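Local atomic coordinates of TqaA (PDB entry 5EJD), a protein that is a fungal nonribosomal peptide synthetase, represented here by one carrier domain whose phosphopantetheine arm probably tethers substrates during peptide assembly. Residues L20-G25 with F34-H39. Residues are numbered along the deposited sequence; the frame is centred on the assembly and turned at random.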
loop_
_atom_site.group_PDB
_atom_site.type_symbol
_atom_site.label_atom_id
_atom_site.label_comp_id
_atom_site.label_asym_id
_atom_site.label_seq_id
_atom_site.Cartn_x
_atom_site.Cartn_y
_atom_site.Cartn_z
ATOM N N LEU B 20 -10.253 0.587 -16.420
ATOM C CA LEU B 20 -9.410 1.469 -17.204
ATOM C C LEU B 20 -10.102 2.808 -17.508
ATOM O O LEU B 20 -9.458 3.700 -18.016
ATOM C CB LEU B 20 -8.993 0.786 -18.519
ATOM C CG LEU B 20 -8.292 -0.558 -18.346
ATOM C CD1 LEU B 20 -8.119 -1.222 -19.700
ATOM C CD2 LEU B 20 -6.946 -0.437 -17.661
ATOM N N ASP B 21 -11.385 2.964 -17.173
ATOM C CA ASP B 21 -12.130 4.218 -17.427
ATOM C C ASP B 21 -12.108 4.580 -18.909
ATOM O O ASP B 21 -11.845 5.709 -19.293
ATOM C CB ASP B 21 -11.562 5.356 -16.583
ATOM C CG ASP B 21 -12.232 5.461 -15.212
ATOM O OD1 ASP B 21 -13.489 5.442 -15.196
ATOM O OD2 ASP B 21 -11.520 5.523 -14.149
ATOM N N ILE B 22 -12.348 3.578 -19.731
ATOM C CA ILE B 22 -12.442 3.736 -21.158
ATOM C C ILE B 22 -13.822 3.240 -21.584
ATOM O O ILE B 22 -14.426 2.444 -20.886
ATOM C CB ILE B 22 -11.296 3.073 -21.933
ATOM C CG1 ILE B 22 -11.014 1.652 -21.499
ATOM C CG2 ILE B 22 -10.009 3.858 -21.725
ATOM C CD1 ILE B 22 -11.489 0.601 -22.442
ATOM N N PRO B 23 -14.349 3.768 -22.706
ATOM C CA PRO B 23 -15.743 3.430 -23.046
ATOM C C PRO B 23 -15.845 2.044 -23.663
ATOM O O PRO B 23 -14.960 1.610 -24.423
ATOM C CB PRO B 23 -16.180 4.548 -24.014
ATOM C CG PRO B 23 -14.926 5.181 -24.484
ATOM C CD PRO B 23 -13.804 4.864 -23.535
ATOM N N ILE B 24 -16.901 1.350 -23.262
ATOM C CA ILE B 24 -17.115 -0.063 -23.596
ATOM C C ILE B 24 -17.095 -0.317 -25.098
ATOM O O ILE B 24 -16.500 -1.304 -25.573
ATOM C CB ILE B 24 -18.423 -0.594 -22.955
ATOM C CG1 ILE B 24 -18.662 -2.057 -23.324
ATOM C CG2 ILE B 24 -19.644 0.219 -23.373
ATOM C CD1 ILE B 24 -17.600 -3.017 -22.841
ATOM N N GLY B 25 -17.691 0.607 -25.854
ATOM C CA GLY B 25 -17.688 0.518 -27.319
ATOM C C GLY B 25 -16.326 0.436 -28.001
ATOM O O GLY B 25 -16.273 0.068 -29.178
ATOM N N PHE B 34 -2.505 -4.216 -21.158
ATOM C CA PHE B 34 -1.413 -3.293 -20.868
ATOM C C PHE B 34 -1.276 -2.218 -21.946
ATOM O O PHE B 34 -1.079 -1.046 -21.623
ATOM C CB PHE B 34 -0.105 -4.067 -20.653
ATOM C CG PHE B 34 -0.194 -5.042 -19.505
ATOM C CD1 PHE B 34 -0.003 -4.611 -18.206
ATOM C CD2 PHE B 34 -0.529 -6.351 -19.708
ATOM C CE1 PHE B 34 -0.095 -5.487 -17.139
ATOM C CE2 PHE B 34 -0.617 -7.240 -18.632
ATOM C CZ PHE B 34 -0.397 -6.811 -17.345
ATOM N N PHE B 35 -1.480 -2.581 -23.208
ATOM C CA PHE B 35 -1.483 -1.584 -24.248
ATOM C C PHE B 35 -2.619 -0.564 -24.083
ATOM O O PHE B 35 -2.437 0.583 -24.476
ATOM C CB PHE B 35 -1.514 -2.238 -25.606
ATOM C CG PHE B 35 -1.334 -1.273 -26.766
ATOM C CD1 PHE B 35 -0.060 -0.795 -27.104
ATOM C CD2 PHE B 35 -2.450 -0.868 -27.562
ATOM C CE1 PHE B 35 0.094 0.063 -28.183
ATOM C CE2 PHE B 35 -2.289 0.001 -28.645
ATOM C CZ PHE B 35 -1.022 0.463 -28.954
ATOM N N ARG B 36 -3.773 -0.953 -23.526
ATOM C CA ARG B 36 -4.820 0.012 -23.268
ATOM C C ARG B 36 -4.581 0.829 -21.986
ATOM O O ARG B 36 -5.429 1.630 -21.613
ATOM C CB ARG B 36 -6.198 -0.646 -23.215
ATOM C CG ARG B 36 -6.682 -1.337 -24.508
ATOM C CD ARG B 36 -6.784 -0.415 -25.715
ATOM N NE ARG B 36 -7.693 0.707 -25.513
ATOM C CZ ARG B 36 -8.987 0.694 -25.819
ATOM N NH1 ARG B 36 -9.729 1.765 -25.559
ATOM N NH2 ARG B 36 -9.549 -0.385 -26.348
ATOM N N GLY B 37 -3.448 0.625 -21.316
ATOM C CA GLY B 37 -3.031 1.463 -20.172
ATOM C C GLY B 37 -3.058 0.815 -18.787
ATOM O O GLY B 37 -2.807 1.466 -17.800
ATOM N N GLY B 38 -3.349 -0.476 -18.710
ATOM C CA GLY B 38 -3.447 -1.148 -17.445
ATOM C C GLY B 38 -2.087 -1.436 -16.856
ATOM O O GLY B 38 -1.135 -1.605 -17.593
ATOM N N HIS B 39 -2.015 -1.474 -15.521
ATOM C CA HIS B 39 -0.863 -1.998 -14.824
ATOM C C HIS B 39 -1.293 -2.977 -13.704
ATOM O O HIS B 39 -2.426 -3.417 -13.665
ATOM C CB HIS B 39 0.039 -0.877 -14.301
ATOM C CG HIS B 39 -0.660 0.104 -13.445
ATOM N ND1 HIS B 39 -1.560 -0.265 -12.466
ATOM C CD2 HIS B 39 -0.612 1.458 -13.429
ATOM C CE1 HIS B 39 -2.065 0.821 -11.904
ATOM N NE2 HIS B 39 -1.490 1.876 -12.455
#
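L20 and I22 make van der Waals contacts with G38 and R36; no hydrogen bond crosses between 20-25 and 34-39. The two methyls of L20 divide the work. CD2 rests on the backbone of the glycine pair, 3.6 Å from G38 CA and 3.7 Å from G38 N, while CD1 touches the base of the arginine chain, 4.0 Å from R36 CB. With CG turned beside its own backbone N (chi1 -56°), L20 lays both branches against the other segment and runs at about a right angle to the side chain of R36. G38 brings bare backbone against CD2, and G37 C lies 4.2 Å from the same methyl.

I22 takes the far end of the same arginine. Its CD1 lies over one face of the R36 guanidinium, 3.8 Å from NH1, an aliphatic cover on a flat cation. The bends of the R36 chain at chi2 and chi3 (each near -60°) bring the guanidinium to I22. Polar partners outside the two segments fix the group: NH2 forms a salt bridge with D31, and NH1 is hydrogen-bonded to T26 OG1, a hydroxyl that also bonds P23 O.

The backbone of 34-37 is a type I turn, closed by G37 N to F34 O at 2.9 Å. Beyond it, H39 takes the N-cap position of helix 40-52 and touches the phosphopantetheine carried covalently by S40.

The contact thus joins the end of helix 7-20 to the loop leading into the prosthetic-group serine of this carrier domain. Its apolar part is small: L20 packs on the base of R36, while at the far end the guanidinium is covered on one face by I22 and paired with D31 through NH2.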